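Long-range contacts in surface glycan binding protein B (Bacteroides ovatus, PDB 6E57), which probably captures mixed-linkage beta-glucan at the cell surface, binding a mixed-linkage heptasaccharide in a site formed within its carboxy-terminal part: residues V145-T150 against V215-A220; K72-V77 against E112-K117; E310-S315 against V414-V419. All blocks are in the same frame, centred on the assembly; numbering follows the deposited sequence.

Contact 1. Residues V145-T150 against V215-A220; sequences VSPGKT and VKVTNA
Val145 N donates to Lys216 O at 2.8 Å, an almost straight bond (175° at the hydrogen), and Val145 O takes the N-H of Thr218 at 3.1 Å. Val145 thus reaches both sides of Val217 along the other chain, the pattern of a parallel bridge, with the CA of Val217 adding a C-H contact to Val145 O. Beside this bridge the two segments meet through small apolar groups. With CG1 of Val145 anti to its carbonyl carbon (chi1 -57°), the other methyl, CG2, is turned onto the end of strand 209-217, where it meets Val215 CG1 at 3.4 Å and Val217 CG2 at 3.9 Å. Further on, the Pro147 ring carries its CD to Val217 CG1, 3.9 Å away, while its CG and CD also border the amide oxygen OD1 of Asn219; ring and amide side chain cross at about a right angle. The proline occupies the second position of a type II turn from Ser146 to Lys149, which takes the chain away from the bridge. On the partner segment, Thr218 OG1 accepts from Ala220 N at 2.9 Å, an ST turn that bends the chain as the strand ends. Asn242 ties the two loops together: its OD1 is bonded to Ser146 OG, and its ND2 to the carbonyl oxygens of Thr218 and Ala220. Strand 144-145 is the edge of a five-stranded mixed sheet, parallel to 209-217, which is flanked on its other side by antiparallel 196-203; Tyr187 of strand 184-188 packs on both Val145 and Val215.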
ATOM      1  N   VAL A 145      -7.533 -11.309   0.741  1.00 45.64           N
ATOM      2  CA  VAL A 145      -8.915 -11.782   0.788  1.00 46.14           C
ATOM      3  C   VAL A 145      -9.007 -12.973   1.746  1.00 47.30           C
ATOM      4  O   VAL A 145      -7.995 -13.559   2.118  1.00 48.59           O
ATOM      5  CB  VAL A 145      -9.424 -12.158  -0.616  1.00 45.96           C
ATOM      6  CG1 VAL A 145      -9.306 -10.992  -1.584  1.00 47.40           C
ATOM      7  CG2 VAL A 145      -8.717 -13.381  -1.174  1.00 46.30           C
ATOM      8  N   SER A 146     -10.243 -13.319   2.116  1.00 47.29           N
ATOM      9  CA  SER A 146     -10.536 -14.346   3.105  1.00 49.22           C
ATOM     10  C   SER A 146     -11.562 -15.321   2.534  1.00 50.18           C
ATOM     11  O   SER A 146     -12.542 -14.900   1.920  1.00 48.66           O
ATOM     12  CB  SER A 146     -11.019 -13.713   4.386  1.00 48.30           C
ATOM     13  OG  SER A 146     -11.433 -14.695   5.324  1.00 50.21           O
ATOM     14  N   PRO A 147     -11.380 -16.650   2.720  1.00 51.97           N
ATOM     15  CA  PRO A 147     -12.281 -17.637   2.124  1.00 53.20           C
ATOM     16  C   PRO A 147     -13.680 -17.593   2.755  1.00 54.55           C
ATOM     17  O   PRO A 147     -13.804 -17.580   3.983  1.00 55.15           O
ATOM     18  CB  PRO A 147     -11.583 -18.980   2.394  1.00 54.22           C
ATOM     19  CG  PRO A 147     -10.746 -18.721   3.627  1.00 53.98           C
ATOM     20  CD  PRO A 147     -10.314 -17.273   3.518  1.00 52.95           C
ATOM     21  N   GLY A 148     -14.706 -17.552   1.896  1.00 54.64           N
ATOM     22  CA  GLY A 148     -16.107 -17.463   2.301  1.00 55.39           C
ATOM     23  C   GLY A 148     -16.653 -16.046   2.205  1.00 54.63           C
ATOM     24  O   GLY A 148     -17.867 -15.854   2.139  1.00 54.13           O
ATOM     25  N   LYS A 149     -15.752 -15.055   2.182  1.00 54.28           N
ATOM     26  CA  LYS A 149     -16.106 -13.642   2.280  1.00 52.77           C
ATOM     27  C   LYS A 149     -16.038 -12.990   0.898  1.00 50.55           C
ATOM     28  O   LYS A 149     -15.535 -13.579  -0.055  1.00 49.57           O
ATOM     29  CB  LYS A 149     -15.159 -12.933   3.253  1.00 53.50           C
ATOM     30  CG  LYS A 149     -15.019 -13.611   4.606  1.00 56.53           C
ATOM     31  CD  LYS A 149     -14.691 -12.656   5.724  1.00 60.44           C
ATOM     32  CE  LYS A 149     -14.748 -13.315   7.084  1.00 65.10           C
ATOM     33  NZ  LYS A 149     -14.544 -12.328   8.169  1.00 67.89           N
ATOM     34  N   THR A 150     -16.556 -11.759   0.823  1.00 49.89           N
ATOM     35  CA  THR A 150     -16.565 -10.947  -0.387  1.00 48.37           C
ATOM     36  C   THR A 150     -15.240 -10.179  -0.482  1.00 45.81           C
ATOM     37  O   THR A 150     -14.636  -9.849   0.538  1.00 44.62           O
ATOM     38  CB  THR A 150     -17.774  -9.999  -0.398  1.00 48.70           C
ATOM     39  OG1 THR A 150     -17.694  -9.130   0.733  1.00 50.29           O
ATOM     40  CG2 THR A 150     -19.098 -10.730  -0.367  1.00 49.76           C
ATOM     41  N   VAL A 215      -3.658 -12.521  -5.919  1.00 45.93           N
ATOM     42  CA  VAL A 215      -4.525 -12.411  -4.752  1.00 46.88           C
ATOM     43  C   VAL A 215      -3.907 -13.271  -3.645  1.00 47.47           C
ATOM     44  O   VAL A 215      -3.311 -14.303  -3.931  1.00 49.98           O
ATOM     45  CB  VAL A 215      -5.964 -12.851  -5.088  1.00 48.93           C
ATOM     46  CG1 VAL A 215      -6.721 -13.355  -3.870  1.00 51.60           C
ATOM     47  CG2 VAL A 215      -6.748 -11.739  -5.771  1.00 49.18           C
ATOM     48  N   LYS A 216      -4.048 -12.832  -2.390  1.00 46.54           N
ATOM     49  CA  LYS A 216      -3.533 -13.551  -1.228  1.00 47.12           C
ATOM     50  C   LYS A 216      -4.705 -13.957  -0.323  1.00 47.29           C
ATOM     51  O   LYS A 216      -5.419 -13.106   0.201  1.00 44.11           O
ATOM     52  CB  LYS A 216      -2.517 -12.689  -0.474  1.00 49.36           C
ATOM     53  CG  LYS A 216      -2.213 -13.151   0.946  1.00 51.70           C
ATOM     54  CD  LYS A 216      -0.917 -12.611   1.512  1.00 54.32           C
ATOM     55  CE  LYS A 216      -0.791 -12.864   2.997  1.00 54.14           C
ATOM     56  NZ  LYS A 216       0.622 -13.042   3.395  1.00 56.48           N
ATOM     57  N   VAL A 217      -4.867 -15.272  -0.144  1.00 47.85           N
ATOM     58  CA  VAL A 217      -5.929 -15.866   0.661  1.00 48.59           C
ATOM     59  C   VAL A 217      -5.359 -16.215   2.041  1.00 48.29           C
ATOM     60  O   VAL A 217      -4.387 -16.965   2.135  1.00 48.03           O
ATOM     61  CB  VAL A 217      -6.506 -17.116  -0.030  1.00 49.53           C
ATOM     62  CG1 VAL A 217      -7.669 -17.715   0.748  1.00 50.94           C
ATOM     63  CG2 VAL A 217      -6.917 -16.821  -1.463  1.00 49.10           C
ATOM     64  N   THR A 218      -5.984 -15.679   3.098  1.00 48.07           N
ATOM     65  CA  THR A 218      -5.571 -15.934   4.481  1.00 49.28           C
ATOM     66  C   THR A 218      -6.801 -16.050   5.389  1.00 50.26           C
ATOM     67  O   THR A 218      -7.807 -15.362   5.185  1.00 48.42           O
ATOM     68  CB  THR A 218      -4.623 -14.842   4.997  1.00 49.16           C
ATOM     69  OG1 THR A 218      -4.269 -15.156   6.344  1.00 50.74           O
ATOM     70  CG2 THR A 218      -5.224 -13.455   4.945  1.00 48.76           C
ATOM     71  N   ASN A 219      -6.687 -16.929   6.394  1.00 51.22           N
ATOM     72  CA  ASN A 219      -7.655 -17.074   7.478  1.00 53.48           C
ATOM     73  C   ASN A 219      -7.212 -16.257   8.697  1.00 52.01           C
ATOM     74  O   ASN A 219      -7.988 -16.084   9.640  1.00 56.89           O
ATOM     75  CB  ASN A 219      -7.823 -18.536   7.896  1.00 54.08           C
ATOM     76  CG  ASN A 219      -8.362 -19.408   6.785  1.00 56.28           C
ATOM     77  OD1 ASN A 219      -9.476 -19.195   6.313  1.00 55.12           O
ATOM     78  ND2 ASN A 219      -7.584 -20.393   6.367  1.00 59.56           N
ATOM     79  N   ALA A 220      -5.965 -15.766   8.675  1.00 49.08           N
ATOM     80  CA  ALA A 220      -5.367 -15.092   9.816  1.00 48.19           C
ATOM     81  C   ALA A 220      -6.015 -13.720  10.005  1.00 46.69           C
ATOM     82  O   ALA A 220      -6.395 -13.058   9.033  1.00 47.28           O
ATOM     83  CB  ALA A 220      -3.878 -14.961   9.622  1.00 47.49           C
TER

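Contact 2. Residues K72-V77 against E112-K117; sequences KDYTTV and ETVKGK
Backbone bonds between Thr76 and Glu112 join the two segments: Thr76 N gives to Glu112 O and Glu112 N gives to Thr76 O, both at 2.8 Å, making an antiparallel hydrogen-bonded pair. Thr75 and Thr113 follow as the non-hydrogen-bonded pair, their CA atoms 4.3 Å apart. Beyond them the carbonyl oxygen of Tyr74 takes one side-chain and one backbone donor: the hydroxyl of Thr113, OG1 to O 2.9 Å, tilted 32° from the carbonyl plane, and, weakly, Val114 N at 3.2 Å. Thr113 OG1 reaches that oxygen because it stands anti to its own backbone N (chi1 -171°). Apolar contact is slight: Val114 CG1 sits 4.1 Å from Tyr74 CB and at the edge of the phenol ring, near its plane. Thr113 also opens a type I turn to Gly116, closed by Gly116 N on Thr113 O, the turn of the beta hairpin between strands 103-113 and 118-128. Strand 75-81 lies between 103-113 and the short edge strand 84-86, while 118-128 flanks 103-113 on its other side. Thr75 and Val77 reach across to strand 63-70, meeting Val69 and Leu67 respectively.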
ATOM      1  N   LYS A  72      29.955 -22.652 -25.668  1.00 82.73           N
ATOM      2  CA  LYS A  72      29.024 -22.662 -26.808  1.00 87.82           C
ATOM      3  C   LYS A  72      28.105 -23.891 -26.763  1.00 87.82           C
ATOM      4  O   LYS A  72      26.881 -23.754 -26.650  1.00 85.44           O
ATOM      5  CB  LYS A  72      29.798 -22.657 -28.132  1.00 93.16           C
ATOM      6  CG  LYS A  72      30.492 -21.349 -28.493  1.00 97.80           C
ATOM      7  CD  LYS A  72      31.342 -21.453 -29.749  1.00102.33           C
ATOM      8  CE  LYS A  72      32.279 -20.278 -29.947  1.00104.70           C
ATOM      9  NZ  LYS A  72      33.425 -20.317 -29.007  1.00105.25           N
ATOM     10  N   ASP A  73      28.713 -25.084 -26.846  1.00 90.03           N
ATOM     11  CA  ASP A  73      28.009 -26.327 -27.187  1.00 87.75           C
ATOM     12  C   ASP A  73      27.789 -27.218 -25.954  1.00 81.83           C
ATOM     13  O   ASP A  73      27.343 -28.358 -26.104  1.00 77.90           O
ATOM     14  CB  ASP A  73      28.784 -27.134 -28.237  1.00 92.66           C
ATOM     15  CG  ASP A  73      29.343 -26.320 -29.395  1.00 97.92           C
ATOM     16  OD1 ASP A  73      30.364 -25.630 -29.189  1.00101.74           O
ATOM     17  OD2 ASP A  73      28.760 -26.394 -30.496  1.00100.20           O
ATOM     18  N   TYR A  74      28.089 -26.715 -24.750  1.00 78.85           N
ATOM     19  CA  TYR A  74      28.117 -27.557 -23.550  1.00 78.47           C
ATOM     20  C   TYR A  74      27.281 -26.941 -22.418  1.00 76.18           C
ATOM     21  O   TYR A  74      27.535 -27.221 -21.247  1.00 77.05           O
ATOM     22  CB  TYR A  74      29.564 -27.780 -23.098  1.00 79.40           C
ATOM     23  CG  TYR A  74      30.461 -28.443 -24.113  1.00 81.02           C
ATOM     24  CD1 TYR A  74      30.327 -29.788 -24.419  1.00 81.64           C
ATOM     25  CD2 TYR A  74      31.464 -27.732 -24.756  1.00 82.20           C
ATOM     26  CE1 TYR A  74      31.156 -30.408 -25.343  1.00 83.29           C
ATOM     27  CE2 TYR A  74      32.302 -28.336 -25.682  1.00 83.54           C
ATOM     28  CZ  TYR A  74      32.148 -29.680 -25.978  1.00 83.12           C
ATOM     29  OH  TYR A  74      32.964 -30.282 -26.890  1.00 84.02           O
ATOM     30  N   THR A  75      26.270 -26.134 -22.767  1.00 74.29           N
ATOM     31  CA  THR A  75      25.392 -25.495 -21.775  1.00 72.66           C
ATOM     32  C   THR A  75      23.923 -25.792 -22.098  1.00 69.85           C
ATOM     33  O   THR A  75      23.523 -25.785 -23.261  1.00 68.25           O
ATOM     34  CB  THR A  75      25.622 -23.979 -21.700  1.00 72.96           C
ATOM     35  OG1 THR A  75      25.490 -23.429 -23.013  1.00 71.86           O
ATOM     36  CG2 THR A  75      26.975 -23.621 -21.126  1.00 74.55           C
ATOM     37  N   THR A  76      23.143 -26.053 -21.042  1.00 69.42           N
ATOM     38  CA  THR A  76      21.682 -26.133 -21.093  1.00 67.40           C
ATOM     39  C   THR A  76      21.101 -25.045 -20.181  1.00 65.44           C
ATOM     40  O   THR A  76      21.580 -24.853 -19.060  1.00 64.89           O
ATOM     41  CB  THR A  76      21.186 -27.526 -20.683  1.00 67.57           C
ATOM     42  OG1 THR A  76      21.787 -28.484 -21.555  1.00 70.08           O
ATOM     43  CG2 THR A  76      19.679 -27.661 -20.744  1.00 65.83           C
ATOM     44  N   VAL A  77      20.074 -24.340 -20.670  1.00 64.65           N
ATOM     45  CA  VAL A  77      19.438 -23.268 -19.912  1.00 63.62           C
ATOM     46  C   VAL A  77      17.957 -23.617 -19.708  1.00 62.00           C
ATOM     47  O   VAL A  77      17.275 -24.059 -20.636  1.00 61.21           O
ATOM     48  CB  VAL A  77      19.633 -21.894 -20.588  1.00 63.97           C
ATOM     49  CG1 VAL A  77      21.000 -21.777 -21.246  1.00 65.34           C
ATOM     50  CG2 VAL A  77      18.543 -21.575 -21.594  1.00 63.79           C
ATOM     51  N   GLU A 112      23.178 -24.235 -16.815  1.00 70.71           N
ATOM     52  CA  GLU A 112      23.997 -25.319 -16.275  1.00 73.83           C
ATOM     53  C   GLU A 112      24.854 -25.912 -17.401  1.00 73.52           C
ATOM     54  O   GLU A 112      24.379 -26.096 -18.522  1.00 70.60           O
ATOM     55  CB  GLU A 112      23.115 -26.396 -15.640  1.00 75.68           C
ATOM     56  CG  GLU A 112      23.862 -27.299 -14.674  1.00 79.72           C
ATOM     57  CD  GLU A 112      23.047 -28.461 -14.132  1.00 82.47           C
ATOM     58  OE1 GLU A 112      22.363 -29.124 -14.935  1.00 87.83           O
ATOM     59  OE2 GLU A 112      23.096 -28.698 -12.907  1.00 86.71           O
ATOM     60  N   THR A 113      26.119 -26.202 -17.082  1.00 75.20           N
ATOM     61  CA  THR A 113      27.044 -26.841 -18.014  1.00 76.33           C
ATOM     62  C   THR A 113      26.996 -28.359 -17.796  1.00 75.21           C
ATOM     63  O   THR A 113      26.379 -28.836 -16.843  1.00 70.88           O
ATOM     64  CB  THR A 113      28.456 -26.249 -17.891  1.00 80.88           C
ATOM     65  OG1 THR A 113      29.234 -26.767 -18.969  1.00 89.14           O
ATOM     66  CG2 THR A 113      29.144 -26.560 -16.580  1.00 81.96           C
ATOM     67  N   VAL A 114      27.658 -29.102 -18.687  1.00 74.79           N
ATOM     68  CA  VAL A 114      27.652 -30.571 -18.665  1.00 76.61           C
ATOM     69  C   VAL A 114      28.321 -31.085 -17.380  1.00 78.40           C
ATOM     70  O   VAL A 114      27.930 -32.132 -16.866  1.00 79.82           O
ATOM     71  CB  VAL A 114      28.311 -31.171 -19.924  1.00 77.32           C
ATOM     72  CG1 VAL A 114      27.554 -30.797 -21.190  1.00 75.35           C
ATOM     73  CG2 VAL A 114      29.784 -30.799 -20.048  1.00 78.97           C
ATOM     74  N   LYS A 115      29.318 -30.350 -16.868  1.00 78.42           N
ATOM     75  CA  LYS A 115      30.049 -30.732 -15.647  1.00 80.51           C
ATOM     76  C   LYS A 115      29.432 -30.073 -14.401  1.00 77.99           C
ATOM     77  O   LYS A 115      30.039 -30.090 -13.329  1.00 76.38           O
ATOM     78  CB  LYS A 115      31.539 -30.407 -15.804  1.00 83.17           C
ATOM     79  CG  LYS A 115      32.348 -31.455 -16.564  1.00 87.57           C
ATOM     80  CD  LYS A 115      32.933 -32.558 -15.688  1.00 91.14           C
ATOM     81  CE  LYS A 115      32.001 -33.732 -15.449  1.00 90.89           C
ATOM     82  NZ  LYS A 115      32.032 -34.711 -16.562  1.00 91.63           N
ATOM     83  N   GLY A 116      28.230 -29.498 -14.539  1.00 78.57           N
ATOM     84  CA  GLY A 116      27.342 -29.219 -13.404  1.00 78.22           C
ATOM     85  C   GLY A 116      27.482 -27.816 -12.831  1.00 78.55           C
ATOM     86  O   GLY A 116      26.707 -27.440 -11.951  1.00 78.51           O
ATOM     87  N   LYS A 117      28.468 -27.046 -13.309  1.00 81.99           N
ATOM     88  CA  LYS A 117      28.652 -25.647 -12.897  1.00 82.70           C
ATOM     89  C   LYS A 117      27.504 -24.807 -13.468  1.00 81.21           C
ATOM     90  O   LYS A 117      26.998 -25.113 -14.547  1.00 80.11           O
ATOM     91  CB  LYS A 117      30.014 -25.124 -13.367  1.00 85.23           C
ATOM     92  CG  LYS A 117      31.221 -25.870 -12.816  1.00 87.10           C
ATOM     93  CD  LYS A 117      32.514 -25.469 -13.479  1.00 88.80           C
ATOM     94  CE  LYS A 117      33.735 -26.019 -12.774  1.00 90.41           C
ATOM     95  NZ  LYS A 117      34.978 -25.421 -13.313  1.00 91.71           N
TER

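Contact 3. Residues E310-S315 against V414-V419; sequences EITLWS and VDLVTV
Leu313 drops its isobutyl group onto Val419, where both methyls, CD1 and CD2, lie 3.9 Å from Val419 CG1; CD1 also nears Val417 CG1, and Leu350 of strand 349-356 adds to the same cluster. Leu313 fills the hollow between these two valines, at the point where its strand bulges: Leu313 N (2.8 Å) and Trp314 N (3.3 Å) both give to Val417 O, the tryptophan N-H coming in the carbonyl plane on a lone pair, so two residues face one. Trp314, with CG anti to its backbone N (chi1 -178°), swings its indole along the partner strand toward Val414. There CZ3 meets Val414 CG1 at 3.9 Å, and the ring edge lies against Val414 O, close to the ring plane. Phe333 meets the indole edge-to-face. On the other face of the sheet Leu416 is the bump: its CD1 lies in the notch by Thr312 CG2, 4.0 Å away, and Ser315 OG, 3.9 Å away; the Thr312 and Leu416 side chains cross at about a right angle. Farther along that face, the extended Glu310 lays its CG and carboxylate beside Thr418, whose OG1 donates to OE1 at 2.8 Å, on the anti side and 31° out of the carboxylate plane. Lys351 forms a salt bridge with the same oxygen, so OE1 is held from two sources. Backbone bonds between Ile311 and Val419, and from Val417 N to Trp314 O, complete the pairing. Doubled residues opposite Val417 make this a classic beta bulge in an antiparallel strand pair, here within the carboxy-terminal beta-rich part that carries the glycan pocket.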
ATOM      1  N   GLU A 310      -1.920  14.147  22.512  1.00 42.78           N
ATOM      2  CA  GLU A 310      -2.465  15.302  21.816  1.00 41.95           C
ATOM      3  C   GLU A 310      -2.813  16.379  22.849  1.00 40.57           C
ATOM      4  O   GLU A 310      -3.645  16.154  23.722  1.00 40.38           O
ATOM      5  CB  GLU A 310      -3.690  14.868  21.011  1.00 43.93           C
ATOM      6  CG  GLU A 310      -4.115  15.863  19.951  1.00 46.71           C
ATOM      7  CD  GLU A 310      -4.979  15.273  18.850  1.00 50.75           C
ATOM      8  OE1 GLU A 310      -4.936  15.802  17.721  1.00 57.22           O
ATOM      9  OE2 GLU A 310      -5.692  14.285  19.121  1.00 56.35           O
ATOM     10  N   ILE A 311      -2.142  17.533  22.749  1.00 38.89           N
ATOM     11  CA  ILE A 311      -2.347  18.669  23.647  1.00 41.15           C
ATOM     12  C   ILE A 311      -3.293  19.662  22.965  1.00 38.18           C
ATOM     13  O   ILE A 311      -3.095  20.000  21.802  1.00 38.76           O
ATOM     14  CB  ILE A 311      -1.003  19.337  24.014  1.00 43.21           C
ATOM     15  CG1 ILE A 311      -0.086  18.398  24.807  1.00 47.00           C
ATOM     16  CG2 ILE A 311      -1.237  20.652  24.743  1.00 43.81           C
ATOM     17  CD1 ILE A 311       1.000  17.745  23.973  1.00 48.69           C
ATOM     18  N   THR A 312      -4.304  20.131  23.704  1.00 36.65           N
ATOM     19  CA  THR A 312      -5.248  21.131  23.210  1.00 36.40           C
ATOM     20  C   THR A 312      -4.672  22.530  23.447  1.00 35.15           C
ATOM     21  O   THR A 312      -4.340  22.879  24.571  1.00 36.74           O
ATOM     22  CB  THR A 312      -6.615  20.993  23.887  1.00 37.56           C
ATOM     23  OG1 THR A 312      -7.127  19.697  23.577  1.00 40.74           O
ATOM     24  CG2 THR A 312      -7.597  22.056  23.445  1.00 36.27           C
ATOM     25  N   LEU A 313      -4.559  23.316  22.373  1.00 33.61           N
ATOM     26  CA  LEU A 313      -4.036  24.670  22.443  1.00 33.53           C
ATOM     27  C   LEU A 313      -5.191  25.669  22.534  1.00 33.17           C
ATOM     28  O   LEU A 313      -5.057  26.702  23.171  1.00 33.35           O
ATOM     29  CB  LEU A 313      -3.170  24.946  21.211  1.00 34.05           C
ATOM     30  CG  LEU A 313      -1.894  24.112  21.105  1.00 34.75           C
ATOM     31  CD1 LEU A 313      -1.121  24.474  19.845  1.00 35.67           C
ATOM     32  CD2 LEU A 313      -1.020  24.287  22.338  1.00 34.05           C
ATOM     33  N   TRP A 314      -6.311  25.360  21.878  1.00 33.48           N
ATOM     34  CA  TRP A 314      -7.462  26.241  21.870  1.00 34.69           C
ATOM     35  C   TRP A 314      -8.719  25.454  21.493  1.00 35.79           C
ATOM     36  O   TRP A 314      -8.647  24.499  20.732  1.00 37.05           O
ATOM     37  CB  TRP A 314      -7.223  27.411  20.908  1.00 35.28           C
ATOM     38  CG  TRP A 314      -8.342  28.405  20.869  1.00 35.81           C
ATOM     39  CD1 TRP A 314      -8.439  29.563  21.582  1.00 36.43           C
ATOM     40  CD2 TRP A 314      -9.533  28.327  20.069  1.00 35.62           C
ATOM     41  NE1 TRP A 314      -9.607  30.210  21.282  1.00 37.44           N
ATOM     42  CE2 TRP A 314     -10.301  29.473  20.359  1.00 35.82           C
ATOM     43  CE3 TRP A 314     -10.027  27.400  19.147  1.00 35.36           C
ATOM     44  CZ2 TRP A 314     -11.529  29.720  19.749  1.00 35.45           C
ATOM     45  CZ3 TRP A 314     -11.244  27.638  18.549  1.00 35.63           C
ATOM     46  CH2 TRP A 314     -11.981  28.785  18.848  1.00 35.46           C
ATOM     47  N   SER A 315      -9.862  25.905  22.020  1.00 37.26           N
ATOM     48  CA  SER A 315     -11.167  25.281  21.811  1.00 37.59           C
ATOM     49  C   SER A 315     -12.244  26.367  21.688  1.00 36.63           C
ATOM     50  O   SER A 315     -12.164  27.394  22.355  1.00 37.91           O
ATOM     51  CB  SER A 315     -11.468  24.338  22.943  1.00 39.67           C
ATOM     52  OG  SER A 315     -12.653  23.610  22.688  1.00 42.02           O
ATOM     53  N   VAL A 414     -12.987  27.878  13.089  1.00 28.00           N
ATOM     54  CA  VAL A 414     -11.975  27.097  13.789  1.00 29.46           C
ATOM     55  C   VAL A 414     -12.601  26.597  15.096  1.00 30.32           C
ATOM     56  O   VAL A 414     -13.067  27.402  15.902  1.00 31.00           O
ATOM     57  CB  VAL A 414     -10.706  27.927  14.046  1.00 28.19           C
ATOM     58  CG1 VAL A 414      -9.746  27.216  14.986  1.00 29.03           C
ATOM     59  CG2 VAL A 414     -10.012  28.307  12.746  1.00 27.35           C
ATOM     60  N   ASP A 415     -12.614  25.271  15.280  1.00 32.00           N
ATOM     61  CA  ASP A 415     -13.307  24.622  16.401  1.00 33.88           C
ATOM     62  C   ASP A 415     -12.308  24.041  17.415  1.00 33.74           C
ATOM     63  O   ASP A 415     -12.628  23.951  18.601  1.00 35.09           O
ATOM     64  CB  ASP A 415     -14.253  23.525  15.903  1.00 35.97           C
ATOM     65  CG  ASP A 415     -15.394  24.028  15.034  1.00 37.22           C
ATOM     66  OD1 ASP A 415     -15.950  25.100  15.359  1.00 38.47           O
ATOM     67  OD2 ASP A 415     -15.726  23.336  14.038  1.00 37.25           O
ATOM     68  N   LEU A 416     -11.126  23.618  16.949  1.00 32.82           N
ATOM     69  CA  LEU A 416     -10.090  23.048  17.819  1.00 33.19           C
ATOM     70  C   LEU A 416      -8.705  23.247  17.187  1.00 32.43           C
ATOM     71  O   LEU A 416      -8.554  23.220  15.967  1.00 32.59           O
ATOM     72  CB  LEU A 416     -10.388  21.559  18.029  1.00 32.86           C
ATOM     73  CG  LEU A 416      -9.685  20.899  19.216  1.00 33.74           C
ATOM     74  CD1 LEU A 416     -10.305  21.344  20.531  1.00 34.06           C
ATOM     75  CD2 LEU A 416      -9.729  19.384  19.098  1.00 32.95           C
ATOM     76  N   VAL A 417      -7.698  23.464  18.038  1.00 32.12           N
ATOM     77  CA  VAL A 417      -6.297  23.434  17.633  1.00 31.20           C
ATOM     78  C   VAL A 417      -5.533  22.588  18.655  1.00 31.88           C
ATOM     79  O   VAL A 417      -5.586  22.873  19.856  1.00 32.02           O
ATOM     80  CB  VAL A 417      -5.689  24.844  17.515  1.00 29.99           C
ATOM     81  CG1 VAL A 417      -4.242  24.787  17.051  1.00 29.09           C
ATOM     82  CG2 VAL A 417      -6.507  25.743  16.604  1.00 30.09           C
ATOM     83  N   THR A 418      -4.837  21.556  18.164  1.00 32.23           N
ATOM     84  CA  THR A 418      -4.053  20.654  19.000  1.00 33.68           C
ATOM     85  C   THR A 418      -2.630  20.539  18.447  1.00 33.06           C
ATOM     86  O   THR A 418      -2.364  20.929  17.314  1.00 31.48           O
ATOM     87  CB  THR A 418      -4.706  19.268  19.096  1.00 35.20           C
ATOM     88  OG1 THR A 418      -4.565  18.604  17.840  1.00 35.19           O
ATOM     89  CG2 THR A 418      -6.169  19.332  19.479  1.00 36.47           C
ATOM     90  N   VAL A 419      -1.733  19.993  19.274  1.00 34.11           N
ATOM     91  CA  VAL A 419      -0.357  19.683  18.892  1.00 35.28           C
ATOM     92  C   VAL A 419       0.041  18.374  19.585  1.00 38.25           C
ATOM     93  O   VAL A 419      -0.468  18.078  20.666  1.00 39.49           O
ATOM     94  CB  VAL A 419       0.597  20.839  19.253  1.00 34.68           C
ATOM     95  CG1 VAL A 419       0.628  21.113  20.749  1.00 34.33           C
ATOM     96  CG2 VAL A 419       2.002  20.592  18.728  1.00 35.34           C
TER

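Overall arrangement
The three contacts follow one another along an elongated chain, each closing before the next opens. Contact 2 lies toward the amino-terminal end and contact 3 toward the carboxy-terminal end, on opposite sides of the chain's centre with their own centres 71 Å apart. Contact 1 sits between, 44 Å from contact 2 and 41 Å from contact 3 by centres, and none touches another. Contacts 2 and 1 belong to separate five-stranded sheets with the same strand order, 1-5-4-2-3, consistent with repeated immunoglobulin-like domains. Contact 3 is nearest in sequence to the glycan pocket: strand 317-321 follows segment 310-315 and leads to Trp322 and Asp323, which line the pocket with Asp326, Lys331, Tyr371 and Trp372.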